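Local coordinates for 1-carboxybiuret hydrolase subunit AtzE (Pseudomonas sp., PDB 6C62), which hydrolyses 1-carboxybiuret to urea-1,3-dicarboxylate and ammonia, a step in the bacterial breakdown of the herbicide atrazine, at residues N36-T42 with L114-N119; L69-K74 with V163-S169. One frame throughout, in Å; residues are numbered along the deposited sequence.

Interaction 1: N36-T42 with L114-N119; sequences NAFTCRT and LLGGLN
Phe-38 to Arg-41 pair antiparallel with Gly-116 to Leu-118, and a classic beta bulge at Thr-39 and Cys-40, both opposite Gly-117, moves the register by one residue. Gly-117 O takes both bulge amides from the same face of its carbonyl plane, Thr-39 N at 2.8 Å and Cys-40 N at 3.3 Å, while Gly-117 N returns a bond to Cys-40 O. Beyond the bulge, Asn-119 N meets Ala-37 O in a nearly straight bond (170°). Gly-116 has backbone angles that call for glycine, and a CB there would run into Cys-40 O.

The main side-chain contact is a CH-pi interaction: Leu-118 CD2 sits 3.5 Å from the centroid of the Phe-38 ring, almost exactly on the ring normal. With CG anti to its carbonyl carbon (chi1 -80°), Phe-38 runs alongside Leu-118 in the same direction and brings CE2 to 4.3 Å from Leu-115 CB. A serine in place of Phe-38 would probably leave Leu-118 CD2 without the ring face it packs on and open a gap beside Leu-115. At the other end, Thr-42 holds two successive carbonyls: its N bonds Leu-115 O, and OG1, set between backbone N and carbonyl carbon (chi1 53°), donates to Leu-114 O at 2.9 Å from above the carbonyl plane. Thr-39 CG2 lies across the side chain of Asn-119, whose ND2 is bonded to Gly-135 O and Thr-137 OG1.

Strand 38-41 is one of the two outermost strands of the large mixed sheet within this chain, and strand 113-118 separates it from strand 70-74. Helix 17-35 covers Phe-38 and Leu-115 through Ile-28, and Ala-72 of strand 70-74 touches both Phe-38 and Leu-118.

Interaction 2: L69-K74 with V163-S169; sequences LPYAVK and VPLSLGS
Lys-74 reaches along the strand pair to Ser-169, its NZ donating to Ser-169 OG at 2.8 Å. Its side chain is fully extended, every torsion near 180°, and CD passes 4.1 Å from Gly-168 CA before the amine arrives. NZ also bonds Ser-150 OG and Ser-151 OG, so three hydroxyls surround it. By similarity Lys-74 and Ser-150 form the charge relay of the Ser-Ser-Lys triad of amidase-signature enzymes, with Ser-174 as the acyl-ester nucleophile close by.

Behind this polar end the strands run parallel and are firmly bonded: Leu-167 N lies in the carbonyl plane of Ala-72 O at 3.1 Å, and Lys-74 N reaches Leu-167 O at 3.0 Å. Val-73 and Leu-167 lie side by side on one face, CG1 of the valine 4.0 Å from CG of the leucine. Toward the strand starts the backbone pairing loosens, the bond from Ala-72 N to Leu-165 O being weak, and Pro-70 O is buried with no polar partner, facing Pro-164 CD instead. Apolar packing remains close there: Leu-69 CD1 presses to 3.5 Å from Pro-164 CG, tighter than usual, as the two side chains slide past each other in opposite directions. No solvent side exists at this contact, since all the touching residues are buried.

Helix 102-109 packs over the face of Tyr-71 and Leu-167, and helix 3-11 covers Leu-69 and Pro-164. Strand 113-118 borders strand 70-74, while strand 208-213 follows strand 165-170 on the far side.

In the fold
Interactions 1 and 2 join four successive strands of one mixed sheet, in the order 38-41, 113-118, 70-74, 165-170, and their centres lie about 9 Å apart. Strands 113-118 and 70-74 form the seam between them, bonded backbone to backbone through Leu-118 N to Val-73 O and Leu-115 N to Tyr-71 O. Along the chain the segments alternate, 36-42, 69-74, 114-119, 163-169, so the contacts interlock. Interaction 1 lies at one edge of the sheet within this chain, whereas interaction 2 lies nearer the chain centre and carries Lys-74 of the predicted charge relay. The side chain of Leu-118 comes, at its nearest atoms, about 5 Å from that of Lys-74, so the edge pairing comes close to the probable catalytic lysine.

Interaction 1: N36-T42 with L114-N119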
ATOM      1  N   ASN A  36      37.216   0.572 -11.876  1.00 12.65           N
ATOM      2  CA  ASN A  36      36.574  -0.277 -10.879  1.00 12.79           C
ATOM      3  C   ASN A  36      35.025  -0.285 -11.036  1.00 12.83           C
ATOM      4  O   ASN A  36      34.301  -0.118 -10.088  1.00 13.19           O
ATOM      5  CB  ASN A  36      36.986   0.138  -9.457  1.00 14.23           C
ATOM      6  CG  ASN A  36      36.586  -0.878  -8.411  1.00 15.62           C
ATOM      7  OD1 ASN A  36      36.823  -2.047  -8.593  1.00 18.21           O
ATOM      8  ND2 ASN A  36      36.038  -0.421  -7.268  1.00 15.08           N
ATOM      9  N   ALA A  37      34.566  -0.447 -12.265  1.00 12.63           N
ATOM     10  CA  ALA A  37      33.136  -0.584 -12.566  1.00 12.89           C
ATOM     11  C   ALA A  37      32.659  -2.010 -12.389  1.00 11.98           C
ATOM     12  O   ALA A  37      31.506  -2.183 -12.004  1.00 13.32           O
ATOM     13  CB  ALA A  37      32.835  -0.116 -13.966  1.00 12.52           C
ATOM     14  N   PHE A  38      33.486  -3.024 -12.619  1.00 11.80           N
ATOM     15  CA  PHE A  38      33.050  -4.416 -12.537  1.00 12.00           C
ATOM     16  C   PHE A  38      33.331  -5.099 -11.205  1.00 14.56           C
ATOM     17  O   PHE A  38      34.409  -4.961 -10.666  1.00 16.25           O
ATOM     18  CB  PHE A  38      33.696  -5.271 -13.631  1.00 12.94           C
ATOM     19  CG  PHE A  38      33.039  -5.143 -14.969  1.00 12.36           C
ATOM     20  CD1 PHE A  38      33.258  -4.032 -15.752  1.00 11.94           C
ATOM     21  CD2 PHE A  38      32.200  -6.144 -15.427  1.00 12.47           C
ATOM     22  CE1 PHE A  38      32.662  -3.897 -17.007  1.00 13.17           C
ATOM     23  CE2 PHE A  38      31.591  -6.044 -16.659  1.00 13.69           C
ATOM     24  CZ  PHE A  38      31.818  -4.892 -17.466  1.00 13.61           C
ATOM     25  N   THR A  39      32.404  -5.873 -10.670  1.00 13.16           N
ATOM     26  CA  THR A  39      32.659  -6.719  -9.529  1.00 14.46           C
ATOM     27  C   THR A  39      32.730  -8.165  -9.907  1.00 18.63           C
ATOM     28  O   THR A  39      33.131  -8.990  -9.044  1.00 20.44           O
ATOM     29  CB  THR A  39      31.572  -6.589  -8.431  1.00 15.08           C
ATOM     30  OG1 THR A  39      30.236  -6.769  -8.969  1.00 14.31           O
ATOM     31  CG2 THR A  39      31.651  -5.205  -7.795  1.00 15.25           C
ATOM     32  N   CYS A  40      32.271  -8.526 -11.108  1.00 17.12           N
ATOM     33  CA  CYS A  40      32.370  -9.884 -11.548  1.00 20.42           C
ATOM     34  C   CYS A  40      32.334  -9.981 -13.057  1.00 18.66           C
ATOM     35  O   CYS A  40      31.614  -9.226 -13.691  1.00 17.64           O
ATOM     36  CB  CYS A  40      31.327 -10.667 -10.809  1.00 24.09           C
ATOM     37  SG  CYS A  40      29.963 -11.186 -11.725  1.00 31.45           S
ATOM     38  N   ARG A  41      33.194 -10.774 -13.629  1.00 16.89           N
ATOM     39  CA  ARG A  41      33.283 -10.883 -15.102  1.00 19.91           C
ATOM     40  C   ARG A  41      32.823 -12.289 -15.498  1.00 19.56           C
ATOM     41  O   ARG A  41      33.435 -13.271 -15.087  1.00 21.90           O
ATOM     42  CB  ARG A  41      34.683 -10.635 -15.601  1.00 21.87           C
ATOM     43  CG  ARG A  41      35.180  -9.272 -15.213  1.00 25.42           C
ATOM     44  CD  ARG A  41      36.613  -9.052 -15.698  1.00 28.97           C
ATOM     45  NE  ARG A  41      37.307  -8.064 -14.871  1.00 32.04           N
ATOM     46  CZ  ARG A  41      38.564  -7.626 -15.062  1.00 35.90           C
ATOM     47  NH1 ARG A  41      39.329  -8.087 -16.060  1.00 31.70           N
ATOM     48  NH2 ARG A  41      39.066  -6.725 -14.208  1.00 34.06           N
ATOM     49  N   THR A  42      31.727 -12.383 -16.256  1.00 15.50           N
ATOM     50  CA  THR A  42      31.139 -13.658 -16.659  1.00 15.38           C
ATOM     51  C   THR A  42      31.715 -14.149 -17.979  1.00 16.35           C
ATOM     52  O   THR A  42      31.044 -14.182 -19.022  1.00 16.50           O
ATOM     53  CB  THR A  42      29.598 -13.576 -16.703  1.00 15.12           C
ATOM     54  OG1 THR A  42      29.178 -12.471 -17.518  1.00 14.76           O
ATOM     55  CG2 THR A  42      29.089 -13.353 -15.274  1.00 15.91           C
ATOM     56  N   LEU A 114      26.186 -11.114 -22.073  1.00 11.54           N
ATOM     57  CA  LEU A 114      26.419 -10.598 -20.742  1.00 12.18           C
ATOM     58  C   LEU A 114      27.876 -10.724 -20.328  1.00 13.48           C
ATOM     59  O   LEU A 114      28.410 -11.842 -20.289  1.00 13.73           O
ATOM     60  CB  LEU A 114      25.528 -11.334 -19.721  1.00 12.88           C
ATOM     61  CG  LEU A 114      25.763 -10.963 -18.253  1.00 12.67           C
ATOM     62  CD1 LEU A 114      25.296  -9.578 -18.016  1.00 12.35           C
ATOM     63  CD2 LEU A 114      24.993 -11.888 -17.366  1.00 14.11           C
ATOM     64  N   LEU A 115      28.481  -9.600 -19.959  1.00 13.07           N
ATOM     65  CA  LEU A 115      29.869  -9.553 -19.559  1.00 14.01           C
ATOM     66  C   LEU A 115      30.098  -9.547 -18.059  1.00 13.99           C
ATOM     67  O   LEU A 115      31.230  -9.913 -17.599  1.00 13.07           O
ATOM     68  CB  LEU A 115      30.556  -8.343 -20.175  1.00 15.51           C
ATOM     69  CG  LEU A 115      31.242  -8.634 -21.500  1.00 19.48           C
ATOM     70  CD1 LEU A 115      30.453  -9.401 -22.532  1.00 21.32           C
ATOM     71  CD2 LEU A 115      31.539  -7.281 -22.068  1.00 22.08           C
ATOM     72  N   GLY A 116      29.082  -9.150 -17.277  1.00 13.96           N
ATOM     73  CA  GLY A 116      29.152  -9.391 -15.847  1.00 14.27           C
ATOM     74  C   GLY A 116      28.403  -8.391 -14.989  1.00 14.04           C
ATOM     75  O   GLY A 116      27.426  -7.768 -15.458  1.00 12.39           O
ATOM     76  N   GLY A 117      28.838  -8.314 -13.733  1.00 12.55           N
ATOM     77  CA  GLY A 117      28.137  -7.555 -12.678  1.00 12.30           C
ATOM     78  C   GLY A 117      28.937  -6.306 -12.317  1.00 11.84           C
ATOM     79  O   GLY A 117      30.175  -6.335 -12.318  1.00 11.25           O
ATOM     80  N   LEU A 118      28.227  -5.232 -12.007  1.00 11.14           N
ATOM     81  CA  LEU A 118      28.793  -3.903 -11.803  1.00  9.92           C
ATOM     82  C   LEU A 118      28.634  -3.358 -10.390  1.00  9.80           C
ATOM     83  O   LEU A 118      27.615  -3.566  -9.713  1.00  9.78           O
ATOM     84  CB  LEU A 118      28.156  -2.904 -12.792  1.00  9.72           C
ATOM     85  CG  LEU A 118      28.262  -3.304 -14.244  1.00 10.01           C
ATOM     86  CD1 LEU A 118      27.444  -2.344 -15.063  1.00 10.24           C
ATOM     87  CD2 LEU A 118      29.703  -3.313 -14.735  1.00 10.69           C
ATOM     88  N   ASN A 119      29.632  -2.570  -9.991  1.00  9.95           N
ATOM     89  CA  ASN A 119      29.717  -1.983  -8.643  1.00  9.76           C
ATOM     90  C   ASN A 119      28.548  -1.000  -8.392  1.00 10.28           C
ATOM     91  O   ASN A 119      28.027  -0.374  -9.335  1.00 10.18           O
ATOM     92  CB  ASN A 119      31.068  -1.264  -8.481  1.00 10.19           C
ATOM     93  CG  ASN A 119      31.465  -0.990  -7.036  1.00 10.45           C
ATOM     94  OD1 ASN A 119      31.071  -1.698  -6.102  1.00 11.23           O
ATOM     95  ND2 ASN A 119      32.301   0.087  -6.851  1.00 10.41           N
TER

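Interaction 2: L69-K74 with V163-S169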
ATOM      1  N   LEU A  69      25.388  -7.870 -28.922  1.00 12.95           N
ATOM      2  CA  LEU A  69      25.683  -6.595 -28.227  1.00 12.86           C
ATOM      3  C   LEU A  69      26.140  -6.888 -26.797  1.00 12.98           C
ATOM      4  O   LEU A  69      25.428  -7.504 -26.031  1.00 12.63           O
ATOM      5  CB  LEU A  69      24.462  -5.692 -28.210  1.00 13.76           C
ATOM      6  CG  LEU A  69      24.725  -4.278 -27.660  1.00 14.63           C
ATOM      7  CD1 LEU A  69      25.426  -3.418 -28.687  1.00 16.42           C
ATOM      8  CD2 LEU A  69      23.479  -3.579 -27.248  1.00 16.09           C
ATOM      9  N   PRO A  70      27.361  -6.492 -26.438  1.00 13.44           N
ATOM     10  CA  PRO A  70      27.743  -6.682 -25.031  1.00 12.61           C
ATOM     11  C   PRO A  70      27.050  -5.760 -24.046  1.00 12.17           C
ATOM     12  O   PRO A  70      26.725  -4.599 -24.374  1.00 11.78           O
ATOM     13  CB  PRO A  70      29.228  -6.335 -25.036  1.00 13.53           C
ATOM     14  CG  PRO A  70      29.653  -6.407 -26.448  1.00 13.54           C
ATOM     15  CD  PRO A  70      28.476  -5.970 -27.231  1.00 12.78           C
ATOM     16  N   TYR A  71      26.824  -6.272 -22.834  1.00 12.05           N
ATOM     17  CA  TYR A  71      26.187  -5.485 -21.758  1.00 10.74           C
ATOM     18  C   TYR A  71      26.646  -6.026 -20.414  1.00  9.73           C
ATOM     19  O   TYR A  71      27.263  -7.125 -20.335  1.00  9.53           O
ATOM     20  CB  TYR A  71      24.666  -5.466 -21.870  1.00 10.22           C
ATOM     21  CG  TYR A  71      23.975  -6.712 -21.473  1.00 11.59           C
ATOM     22  CD1 TYR A  71      24.013  -7.848 -22.300  1.00 12.10           C
ATOM     23  CD2 TYR A  71      23.269  -6.818 -20.268  1.00 11.64           C
ATOM     24  CE1 TYR A  71      23.350  -8.981 -21.960  1.00 12.10           C
ATOM     25  CE2 TYR A  71      22.587  -7.979 -19.925  1.00 12.61           C
ATOM     26  CZ  TYR A  71      22.606  -9.051 -20.760  1.00 12.94           C
ATOM     27  OH  TYR A  71      21.987 -10.280 -20.420  1.00 13.61           O
ATOM     28  N   ALA A  72      26.476  -5.194 -19.413  1.00  9.26           N
ATOM     29  CA  ALA A  72      26.702  -5.603 -18.036  1.00  9.33           C
ATOM     30  C   ALA A  72      25.615  -5.057 -17.145  1.00  8.64           C
ATOM     31  O   ALA A  72      24.873  -4.122 -17.534  1.00  8.51           O
ATOM     32  CB  ALA A  72      28.072  -5.172 -17.580  1.00  9.42           C
ATOM     33  N   VAL A  73      25.486  -5.626 -15.939  1.00  8.88           N
ATOM     34  CA  VAL A  73      24.345  -5.239 -15.048  1.00  9.16           C
ATOM     35  C   VAL A  73      24.797  -4.879 -13.638  1.00  9.50           C
ATOM     36  O   VAL A  73      25.714  -5.496 -13.086  1.00  8.42           O
ATOM     37  CB  VAL A  73      23.286  -6.377 -14.998  1.00  9.51           C
ATOM     38  CG1 VAL A  73      22.810  -6.665 -16.433  1.00  9.96           C
ATOM     39  CG2 VAL A  73      23.829  -7.640 -14.366  1.00  9.91           C
ATOM     40  N   LYS A  74      24.146  -3.886 -13.047  1.00  8.97           N
ATOM     41  CA  LYS A  74      24.339  -3.580 -11.641  1.00  8.89           C
ATOM     42  C   LYS A  74      24.188  -4.852 -10.807  1.00  9.13           C
ATOM     43  O   LYS A  74      23.317  -5.704 -11.097  1.00  8.39           O
ATOM     44  CB  LYS A  74      23.296  -2.545 -11.262  1.00  9.11           C
ATOM     45  CG  LYS A  74      23.456  -1.933  -9.887  1.00  9.20           C
ATOM     46  CD  LYS A  74      22.369  -0.876  -9.719  1.00  9.11           C
ATOM     47  CE  LYS A  74      22.569  -0.091  -8.442  1.00  9.32           C
ATOM     48  NZ  LYS A  74      21.565   1.007  -8.387  1.00  9.26           N
ATOM     49  N   VAL A 163      31.389  -1.350 -22.202  1.00 13.89           N
ATOM     50  CA  VAL A 163      30.191  -1.861 -22.839  1.00 13.48           C
ATOM     51  C   VAL A 163      29.341  -0.725 -23.351  1.00 11.93           C
ATOM     52  O   VAL A 163      29.427   0.376 -22.849  1.00 12.13           O
ATOM     53  CB  VAL A 163      29.320  -2.756 -21.873  1.00 13.95           C
ATOM     54  CG1 VAL A 163      30.063  -4.016 -21.535  1.00 13.73           C
ATOM     55  CG2 VAL A 163      28.978  -2.033 -20.593  1.00 14.82           C
ATOM     56  N   PRO A 164      28.532  -0.979 -24.385  1.00 12.45           N
ATOM     57  CA  PRO A 164      27.640   0.013 -24.944  1.00 13.11           C
ATOM     58  C   PRO A 164      26.267   0.167 -24.197  1.00 12.80           C
ATOM     59  O   PRO A 164      25.589   1.135 -24.420  1.00 11.18           O
ATOM     60  CB  PRO A 164      27.395  -0.495 -26.365  1.00 13.62           C
ATOM     61  CG  PRO A 164      27.472  -1.990 -26.244  1.00 14.07           C
ATOM     62  CD  PRO A 164      28.580  -2.206 -25.225  1.00 12.79           C
ATOM     63  N   LEU A 165      25.905  -0.803 -23.344  1.00 13.21           N
ATOM     64  CA  LEU A 165      24.609  -0.901 -22.666  1.00 13.11           C
ATOM     65  C   LEU A 165      24.864  -1.442 -21.281  1.00 11.73           C
ATOM     66  O   LEU A 165      25.680  -2.365 -21.101  1.00 10.89           O
ATOM     67  CB  LEU A 165      23.720  -1.874 -23.428  1.00 13.44           C
ATOM     68  CG  LEU A 165      22.394  -2.332 -22.781  1.00 14.52           C
ATOM     69  CD1 LEU A 165      21.414  -1.171 -22.623  1.00 14.97           C
ATOM     70  CD2 LEU A 165      21.744  -3.398 -23.659  1.00 14.20           C
ATOM     71  N   SER A 166      24.198  -0.857 -20.292  1.00 11.23           N
ATOM     72  CA  SER A 166      24.145  -1.490 -18.999  1.00 11.22           C
ATOM     73  C   SER A 166      22.761  -1.367 -18.384  1.00 10.82           C
ATOM     74  O   SER A 166      21.908  -0.624 -18.879  1.00 10.08           O
ATOM     75  CB  SER A 166      25.201  -0.912 -18.053  1.00 12.20           C
ATOM     76  OG  SER A 166      24.959   0.459 -17.849  1.00 14.21           O
ATOM     77  N   LEU A 167      22.533  -2.156 -17.331  1.00 10.55           N
ATOM     78  CA  LEU A 167      21.318  -2.020 -16.509  1.00 10.67           C
ATOM     79  C   LEU A 167      21.637  -1.448 -15.163  1.00 10.40           C
ATOM     80  O   LEU A 167      22.616  -1.825 -14.566  1.00  9.94           O
ATOM     81  CB  LEU A 167      20.590  -3.343 -16.361  1.00 11.13           C
ATOM     82  CG  LEU A 167      20.121  -4.019 -17.618  1.00 10.46           C
ATOM     83  CD1 LEU A 167      19.196  -5.165 -17.277  1.00 10.93           C
ATOM     84  CD2 LEU A 167      19.431  -3.054 -18.573  1.00 11.60           C
ATOM     85  N   GLY A 168      20.776  -0.546 -14.707  1.00 11.10           N
ATOM     86  CA  GLY A 168      20.820   0.013 -13.377  1.00 11.16           C
ATOM     87  C   GLY A 168      19.475  -0.010 -12.679  1.00 11.28           C
ATOM     88  O   GLY A 168      18.498  -0.602 -13.182  1.00 10.06           O
ATOM     89  N   SER A 169      19.461   0.613 -11.494  1.00 10.90           N
ATOM     90  CA  SER A 169      18.236   0.847 -10.763  1.00 10.66           C
ATOM     91  C   SER A 169      18.180   2.295 -10.382  1.00 10.34           C
ATOM     92  O   SER A 169      19.203   2.985 -10.283  1.00  8.68           O
ATOM     93  CB  SER A 169      18.064  -0.074  -9.536  1.00 11.49           C
ATOM     94  OG  SER A 169      18.819   0.331  -8.409  1.00 12.66           O
TER